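Local coordinates for protein 223aa long hypothetical arylmalonate decarboxylase (Sulfolobus tokodaii, PDB 2DGD) that is of unknown function but probably acts as a lyase of the arylmalonate decarboxylase family, removing carbon dioxide from its substrate, at residues R109-G114 and K132-V137; F156-L161 and L182-A187. One frame throughout, in Å; residues are numbered along the deposited sequence.

In the fold
Contact 1 closes before contact 2 opens along the chain, and they lie about 19 Å apart, centre to centre. Contact 1 joins strands 110-115 and 135-141, one edge of the four-stranded parallel sheet in the order 135-141, 110-115, 174-177, 199-201. Contact 2 sets helix 155-163 against the loop that leaves strand 174-177 of the same sheet and enters helix 187-195. The two meet where W112 CH2 lies 3.7 Å from L161 O, while G114 CA packs on L161 CD1. Strand 110-115, helix 155-163 and the loop 182-187 thus pack together around one sheet of a subunit that assembles into an octamer.

Contact 1. Residues R109-G114 and K132-V137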
ATOM      1  N   ARG A 109      -3.679  18.412  36.572  1.00 37.75           N
ATOM      2  CA  ARG A 109      -3.386  19.263  37.716  1.00 39.15           C
ATOM      3  C   ARG A 109      -1.933  19.737  37.678  1.00 37.77           C
ATOM      4  O   ARG A 109      -1.648  20.904  37.945  1.00 38.34           O
ATOM      5  CB  ARG A 109      -3.675  18.536  39.031  1.00 42.86           C
ATOM      6  CG  ARG A 109      -5.155  18.357  39.320  1.00 50.74           C
ATOM      7  CD  ARG A 109      -5.426  18.277  40.826  1.00 58.96           C
ATOM      8  NE  ARG A 109      -6.098  17.037  41.220  1.00 66.00           N
ATOM      9  CZ  ARG A 109      -5.596  15.817  41.039  1.00 68.92           C
ATOM     10  NH1 ARG A 109      -6.287  14.751  41.433  1.00 70.00           N
ATOM     11  NH2 ARG A 109      -4.408  15.657  40.463  1.00 70.44           N
ATOM     12  N   LYS A 110      -1.013  18.833  37.354  1.00 35.67           N
ATOM     13  CA  LYS A 110       0.402  19.188  37.259  1.00 33.53           C
ATOM     14  C   LYS A 110       0.736  19.435  35.787  1.00 31.35           C
ATOM     15  O   LYS A 110       0.411  18.629  34.919  1.00 30.26           O
ATOM     16  CB  LYS A 110       1.270  18.071  37.837  1.00 34.27           C
ATOM     17  CG  LYS A 110       1.153  17.958  39.342  1.00 36.31           C
ATOM     18  CD  LYS A 110       1.833  16.718  39.869  1.00 38.69           C
ATOM     19  CE  LYS A 110       1.708  16.641  41.378  1.00 40.76           C
ATOM     20  NZ  LYS A 110       2.200  15.341  41.911  1.00 43.68           N
ATOM     21  N   LEU A 111       1.391  20.553  35.512  1.00 29.51           N
ATOM     22  CA  LEU A 111       1.704  20.915  34.142  1.00 29.17           C
ATOM     23  C   LEU A 111       3.153  21.364  33.902  1.00 29.75           C
ATOM     24  O   LEU A 111       3.759  22.030  34.751  1.00 29.81           O
ATOM     25  CB  LEU A 111       0.750  22.036  33.719  1.00 27.98           C
ATOM     26  CG  LEU A 111       0.734  22.532  32.277  1.00 27.85           C
ATOM     27  CD1 LEU A 111       0.144  21.453  31.383  1.00 29.75           C
ATOM     28  CD2 LEU A 111      -0.095  23.799  32.177  1.00 26.67           C
ATOM     29  N   TRP A 112       3.703  20.981  32.751  1.00 28.09           N
ATOM     30  CA  TRP A 112       5.046  21.395  32.367  1.00 25.58           C
ATOM     31  C   TRP A 112       4.800  22.288  31.150  1.00 25.88           C
ATOM     32  O   TRP A 112       4.081  21.895  30.223  1.00 27.73           O
ATOM     33  CB  TRP A 112       5.908  20.209  31.968  1.00 24.38           C
ATOM     34  CG  TRP A 112       7.364  20.579  31.897  1.00 26.36           C
ATOM     35  CD1 TRP A 112       8.289  20.466  32.899  1.00 25.24           C
ATOM     36  CD2 TRP A 112       8.050  21.182  30.786  1.00 26.28           C
ATOM     37  NE1 TRP A 112       9.501  20.961  32.482  1.00 24.95           N
ATOM     38  CE2 TRP A 112       9.386  21.405  31.192  1.00 24.69           C
ATOM     39  CE3 TRP A 112       7.664  21.555  29.488  1.00 25.57           C
ATOM     40  CZ2 TRP A 112      10.340  21.982  30.350  1.00 25.06           C
ATOM     41  CZ3 TRP A 112       8.618  22.132  28.646  1.00 26.98           C
ATOM     42  CH2 TRP A 112       9.942  22.338  29.084  1.00 26.20           C
ATOM     43  N   ILE A 113       5.388  23.480  31.145  1.00 23.34           N
ATOM     44  CA  ILE A 113       5.169  24.420  30.050  1.00 21.57           C
ATOM     45  C   ILE A 113       6.372  24.745  29.167  1.00 21.60           C
ATOM     46  O   ILE A 113       7.417  25.179  29.648  1.00 21.11           O
ATOM     47  CB  ILE A 113       4.602  25.747  30.601  1.00 19.85           C
ATOM     48  CG1 ILE A 113       3.259  25.485  31.271  1.00 19.67           C
ATOM     49  CG2 ILE A 113       4.452  26.771  29.490  1.00 18.11           C
ATOM     50  CD1 ILE A 113       2.741  26.662  32.056  1.00 21.58           C
ATOM     51  N   GLY A 114       6.207  24.540  27.864  1.00 20.82           N
ATOM     52  CA  GLY A 114       7.265  24.852  26.926  1.00 20.72           C
ATOM     53  C   GLY A 114       6.824  26.043  26.096  1.00 20.96           C
ATOM     54  O   GLY A 114       5.666  26.112  25.700  1.00 21.34           O
ATOM     55  N   LYS A 132      -4.581  29.898  36.976  1.00 39.07           N
ATOM     56  CA  LYS A 132      -5.745  29.219  36.427  1.00 37.22           C
ATOM     57  C   LYS A 132      -5.966  27.911  37.176  1.00 36.10           C
ATOM     58  O   LYS A 132      -6.881  27.160  36.864  1.00 37.26           O
ATOM     59  CB  LYS A 132      -5.560  28.930  34.939  1.00 37.24           C
ATOM     60  CG  LYS A 132      -5.619  30.147  34.049  1.00 39.42           C
ATOM     61  CD  LYS A 132      -5.680  29.745  32.580  1.00 41.92           C
ATOM     62  CE  LYS A 132      -5.745  30.963  31.665  1.00 44.38           C
ATOM     63  NZ  LYS A 132      -5.865  30.600  30.209  1.00 46.90           N
ATOM     64  N   GLY A 133      -5.113  27.634  38.156  1.00 34.16           N
ATOM     65  CA  GLY A 133      -5.271  26.422  38.935  1.00 34.04           C
ATOM     66  C   GLY A 133      -4.388  25.242  38.573  1.00 34.98           C
ATOM     67  O   GLY A 133      -4.798  24.089  38.745  1.00 36.24           O
ATOM     68  N   PHE A 134      -3.185  25.505  38.072  1.00 34.58           N
ATOM     69  CA  PHE A 134      -2.287  24.414  37.719  1.00 33.44           C
ATOM     70  C   PHE A 134      -0.994  24.489  38.510  1.00 33.84           C
ATOM     71  O   PHE A 134      -0.486  25.582  38.787  1.00 35.03           O
ATOM     72  CB  PHE A 134      -1.935  24.435  36.225  1.00 33.01           C
ATOM     73  CG  PHE A 134      -3.101  24.196  35.312  1.00 31.41           C
ATOM     74  CD1 PHE A 134      -3.800  25.265  34.762  1.00 31.10           C
ATOM     75  CD2 PHE A 134      -3.505  22.902  35.007  1.00 29.74           C
ATOM     76  CE1 PHE A 134      -4.880  25.049  33.924  1.00 29.77           C
ATOM     77  CE2 PHE A 134      -4.585  22.677  34.168  1.00 28.75           C
ATOM     78  CZ  PHE A 134      -5.274  23.751  33.625  1.00 28.62           C
ATOM     79  N   GLU A 135      -0.470  23.328  38.886  1.00 32.48           N
ATOM     80  CA  GLU A 135       0.799  23.282  39.584  1.00 32.40           C
ATOM     81  C   GLU A 135       1.810  23.144  38.458  1.00 31.56           C
ATOM     82  O   GLU A 135       1.767  22.188  37.687  1.00 32.47           O
ATOM     83  CB  GLU A 135       0.890  22.074  40.513  1.00 34.04           C
ATOM     84  CG  GLU A 135       2.240  22.000  41.214  1.00 36.84           C
ATOM     85  CD  GLU A 135       2.449  20.713  41.978  1.00 39.93           C
ATOM     86  OE1 GLU A 135       3.598  20.462  42.414  1.00 40.73           O
ATOM     87  OE2 GLU A 135       1.465  19.955  42.145  1.00 41.81           O
ATOM     88  N   ILE A 136       2.713  24.101  38.353  1.00 29.78           N
ATOM     89  CA  ILE A 136       3.687  24.074  37.287  1.00 29.57           C
ATOM     90  C   ILE A 136       5.008  23.458  37.696  1.00 28.87           C
ATOM     91  O   ILE A 136       5.892  24.130  38.212  1.00 29.44           O
ATOM     92  CB  ILE A 136       3.863  25.491  36.740  1.00 30.13           C
ATOM     93  CG1 ILE A 136       2.528  25.919  36.126  1.00 30.09           C
ATOM     94  CG2 ILE A 136       4.992  25.548  35.715  1.00 28.82           C
ATOM     95  CD1 ILE A 136       2.412  27.366  35.872  1.00 34.02           C
ATOM     96  N   VAL A 137       5.126  22.163  37.436  1.00 28.19           N
ATOM     97  CA  VAL A 137       6.307  21.389  37.779  1.00 28.45           C
ATOM     98  C   VAL A 137       7.587  21.756  37.027  1.00 29.22           C
ATOM     99  O   VAL A 137       8.663  21.255  37.357  1.00 31.03           O
ATOM    100  CB  VAL A 137       6.033  19.891  37.575  1.00 28.96           C
ATOM    101  CG1 VAL A 137       4.835  19.475  38.407  1.00 29.11           C
ATOM    102  CG2 VAL A 137       5.775  19.599  36.107  1.00 29.45           C
TER
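The indole of W112 meets V137 at its edge: V137 CG2 lies near the ring plane, 4.2 Å from W112 CD1, and V137 stands roughly perpendicular to the tryptophan side chain. The phenyl of F134 has R109 O at its edge, near the ring plane, while L111 CD2 approaches it obliquely, 4.4 Å from F134 CG. With CG anti to the backbone N (chi1 -174°), L111 directs its isopropyl end toward this ring. On the same face of the sheet I113 and I136 bring their CD1 atoms to 3.9 Å. The opposite face carries K110 and E135, extended side by side; E135 OE2 lies against the K110 methylenes CG and CE, but K110 NZ stays 4.7 Å from E135 OE2, short of a salt bridge. V137 CG1 packs 3.9 Å from K110 CB. With an alanine here in place of V137, both methyls go, which is likely to open a gap between the indole edge and the lysine stem. Parallel strand bonding joins the backbones: E135 N to R109 O (2.9 Å, 167°), L111 N to E135 O (2.7 Å, 166°), then a weak bond from V137 N to L111 O. The pair forms the two strands of a beta-alpha-beta unit whose helix, 119-130, packs on I113 and I136; helix 95-105 meets L111 and F134 through L103, and strand 174-177 continues the sheet beyond W112.

Contact 2. Residues F156-L161 and L182-A187; sequences FTIYRL and LSTYEA
I158 of helix 155-163 fits against the loop 182-187, the beta-to-alpha connection between strand 174-177 and helix 187-195; in enzymes of the Asp/Glu racemase clan, loops at the C-terminal ends of the parallel strands border the active site, and this one may do likewise. The two branches of I158 divide the work. I158 CG1 is anti to the carbonyl carbon (chi1 -67°) and the chain runs on extended, carrying I158 CD1 to 3.6 Å from S183 O and 3.9 Å from L182 CD2, with T184 CG2 a little farther off. The I158 and L182 side chains lie alongside one another, running opposite ways. I158 CG2 rests on A187 CB at 3.7 Å, where helix 187-195 begins. Y159, next along the helix, turns the edge of its ring to A187 O, with Y159 CD2 at 4.4 Å. I177 of strand 174-177 touches I158, L182 and T184 from the sheet. The helix-loop interface is therefore apolar, while polar ends are gripped elsewhere: Y159 OH by D194 and K163, S183 OG by D22. D22 also accepts bonds from T184 N and Y185 N, consistent with polar atoms of the loop being held from helix 19-26.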
ATOM      1  N   PHE A 156      12.177  18.750  15.737  1.00 16.41           N
ATOM      2  CA  PHE A 156      12.948  18.265  16.868  1.00 16.84           C
ATOM      3  C   PHE A 156      13.555  19.313  17.779  1.00 17.12           C
ATOM      4  O   PHE A 156      14.013  18.993  18.869  1.00 19.48           O
ATOM      5  CB  PHE A 156      13.992  17.268  16.385  1.00 16.04           C
ATOM      6  CG  PHE A 156      13.392  15.965  15.957  1.00 16.54           C
ATOM      7  CD1 PHE A 156      12.798  15.125  16.896  1.00 16.18           C
ATOM      8  CD2 PHE A 156      13.338  15.610  14.613  1.00 15.09           C
ATOM      9  CE1 PHE A 156      12.151  13.947  16.501  1.00 16.54           C
ATOM     10  CE2 PHE A 156      12.695  14.436  14.211  1.00 15.21           C
ATOM     11  CZ  PHE A 156      12.099  13.607  15.155  1.00 14.49           C
ATOM     12  N   THR A 157      13.555  20.568  17.358  1.00 16.70           N
ATOM     13  CA  THR A 157      14.062  21.610  18.229  1.00 17.02           C
ATOM     14  C   THR A 157      12.984  21.788  19.290  1.00 18.85           C
ATOM     15  O   THR A 157      13.273  22.016  20.465  1.00 21.18           O
ATOM     16  CB  THR A 157      14.260  22.928  17.483  1.00 16.06           C
ATOM     17  OG1 THR A 157      15.411  22.827  16.639  1.00 16.71           O
ATOM     18  CG2 THR A 157      14.447  24.060  18.457  1.00 14.12           C
ATOM     19  N   ILE A 158      11.731  21.672  18.859  1.00 19.58           N
ATOM     20  CA  ILE A 158      10.586  21.788  19.753  1.00 18.89           C
ATOM     21  C   ILE A 158      10.572  20.547  20.627  1.00 19.95           C
ATOM     22  O   ILE A 158      10.253  20.607  21.808  1.00 20.89           O
ATOM     23  CB  ILE A 158       9.256  21.845  18.964  1.00 18.49           C
ATOM     24  CG1 ILE A 158       9.188  23.145  18.152  1.00 16.62           C
ATOM     25  CG2 ILE A 158       8.070  21.701  19.922  1.00 15.41           C
ATOM     26  CD1 ILE A 158       7.989  23.237  17.247  1.00 16.13           C
ATOM     27  N   TYR A 159      10.920  19.417  20.030  1.00 20.74           N
ATOM     28  CA  TYR A 159      10.947  18.168  20.756  1.00 21.93           C
ATOM     29  C   TYR A 159      11.980  18.200  21.881  1.00 23.09           C
ATOM     30  O   TYR A 159      11.676  17.842  23.018  1.00 23.46           O
ATOM     31  CB  TYR A 159      11.233  17.015  19.792  1.00 21.11           C
ATOM     32  CG  TYR A 159      11.323  15.660  20.455  1.00 21.63           C
ATOM     33  CD1 TYR A 159      12.510  15.237  21.051  1.00 21.42           C
ATOM     34  CD2 TYR A 159      10.212  14.808  20.515  1.00 21.07           C
ATOM     35  CE1 TYR A 159      12.595  13.999  21.693  1.00 20.88           C
ATOM     36  CE2 TYR A 159      10.286  13.568  21.163  1.00 20.94           C
ATOM     37  CZ  TYR A 159      11.484  13.178  21.748  1.00 19.65           C
ATOM     38  OH  TYR A 159      11.576  11.984  22.408  1.00 18.75           O
ATOM     39  N   ARG A 160      13.192  18.651  21.582  1.00 24.19           N
ATOM     40  CA  ARG A 160      14.232  18.685  22.606  1.00 26.33           C
ATOM     41  C   ARG A 160      13.991  19.783  23.636  1.00 26.31           C
ATOM     42  O   ARG A 160      14.458  19.694  24.763  1.00 25.64           O
ATOM     43  CB  ARG A 160      15.614  18.836  21.958  1.00 26.94           C
ATOM     44  CG  ARG A 160      15.820  17.880  20.781  1.00 30.17           C
ATOM     45  CD  ARG A 160      17.105  17.063  20.839  1.00 32.91           C
ATOM     46  NE  ARG A 160      17.035  15.935  21.770  1.00 35.52           N
ATOM     47  CZ  ARG A 160      17.880  14.903  21.770  1.00 36.04           C
ATOM     48  NH1 ARG A 160      17.738  13.938  22.662  1.00 38.03           N
ATOM     49  NH2 ARG A 160      18.856  14.817  20.874  1.00 36.44           N
ATOM     50  N   LEU A 161      13.252  20.815  23.250  1.00 27.15           N
ATOM     51  CA  LEU A 161      12.930  21.905  24.164  1.00 26.19           C
ATOM     52  C   LEU A 161      12.288  21.300  25.413  1.00 26.98           C
ATOM     53  O   LEU A 161      12.522  21.758  26.530  1.00 28.56           O
ATOM     54  CB  LEU A 161      11.969  22.883  23.475  1.00 24.52           C
ATOM     55  CG  LEU A 161      11.406  24.153  24.132  1.00 24.43           C
ATOM     56  CD1 LEU A 161       9.998  23.887  24.575  1.00 24.28           C
ATOM     57  CD2 LEU A 161      12.279  24.625  25.286  1.00 23.65           C
ATOM     58  N   LEU A 182       4.334  28.341  16.344  1.00 22.69           N
ATOM     59  CA  LEU A 182       5.080  27.098  16.270  1.00 21.24           C
ATOM     60  C   LEU A 182       4.263  26.039  15.543  1.00 21.48           C
ATOM     61  O   LEU A 182       3.075  25.865  15.812  1.00 23.51           O
ATOM     62  CB  LEU A 182       5.396  26.584  17.673  1.00 20.26           C
ATOM     63  CG  LEU A 182       6.497  27.254  18.497  1.00 20.40           C
ATOM     64  CD1 LEU A 182       6.526  26.633  19.890  1.00 17.56           C
ATOM     65  CD2 LEU A 182       7.849  27.090  17.808  1.00 17.59           C
ATOM     66  N   SER A 183       4.891  25.343  14.605  1.00 20.08           N
ATOM     67  CA  SER A 183       4.216  24.270  13.895  1.00 19.14           C
ATOM     68  C   SER A 183       4.494  23.031  14.741  1.00 19.99           C
ATOM     69  O   SER A 183       5.599  22.469  14.705  1.00 19.47           O
ATOM     70  CB  SER A 183       4.806  24.097  12.509  1.00 17.11           C
ATOM     71  OG  SER A 183       4.240  22.967  11.882  1.00 18.34           O
ATOM     72  N   THR A 184       3.493  22.618  15.510  1.00 19.60           N
ATOM     73  CA  THR A 184       3.639  21.491  16.416  1.00 20.04           C
ATOM     74  C   THR A 184       2.999  20.185  15.978  1.00 20.18           C
ATOM     75  O   THR A 184       3.039  19.204  16.707  1.00 20.29           O
ATOM     76  CB  THR A 184       3.077  21.867  17.791  1.00 19.81           C
ATOM     77  OG1 THR A 184       1.762  22.412  17.626  1.00 18.83           O
ATOM     78  CG2 THR A 184       3.958  22.906  18.456  1.00 18.87           C
ATOM     79  N   TYR A 185       2.422  20.161  14.786  1.00 22.06           N
ATOM     80  CA  TYR A 185       1.761  18.956  14.295  1.00 22.36           C
ATOM     81  C   TYR A 185       2.546  17.656  14.516  1.00 22.90           C
ATOM     82  O   TYR A 185       1.992  16.679  15.010  1.00 23.94           O
ATOM     83  CB  TYR A 185       1.434  19.102  12.811  1.00 22.38           C
ATOM     84  CG  TYR A 185       0.628  17.949  12.282  1.00 23.52           C
ATOM     85  CD1 TYR A 185       1.171  17.046  11.369  1.00 21.75           C
ATOM     86  CD2 TYR A 185      -0.673  17.738  12.725  1.00 24.38           C
ATOM     87  CE1 TYR A 185       0.433  15.960  10.916  1.00 21.81           C
ATOM     88  CE2 TYR A 185      -1.417  16.659  12.276  1.00 24.30           C
ATOM     89  CZ  TYR A 185      -0.858  15.775  11.374  1.00 22.61           C
ATOM     90  OH  TYR A 185      -1.602  14.709  10.938  1.00 23.08           O
ATOM     91  N   GLU A 186       3.824  17.641  14.149  1.00 22.85           N
ATOM     92  CA  GLU A 186       4.647  16.446  14.320  1.00 22.89           C
ATOM     93  C   GLU A 186       5.260  16.339  15.718  1.00 23.22           C
ATOM     94  O   GLU A 186       5.099  15.326  16.402  1.00 22.89           O
ATOM     95  CB  GLU A 186       5.778  16.403  13.280  1.00 23.06           C
ATOM     96  CG  GLU A 186       5.332  16.344  11.829  1.00 24.38           C
ATOM     97  CD  GLU A 186       5.029  17.720  11.233  1.00 29.83           C
ATOM     98  OE1 GLU A 186       4.594  17.773  10.054  1.00 30.19           O
ATOM     99  OE2 GLU A 186       5.233  18.748  11.934  1.00 29.72           O
ATOM    100  N   ALA A 187       5.972  17.386  16.130  1.00 23.17           N
ATOM    101  CA  ALA A 187       6.629  17.416  17.433  1.00 22.33           C
ATOM    102  C   ALA A 187       5.744  16.861  18.542  1.00 22.02           C
ATOM    103  O   ALA A 187       6.150  16.000  19.312  1.00 23.23           O
ATOM    104  CB  ALA A 187       7.049  18.837  17.764  1.00 21.61           C
TER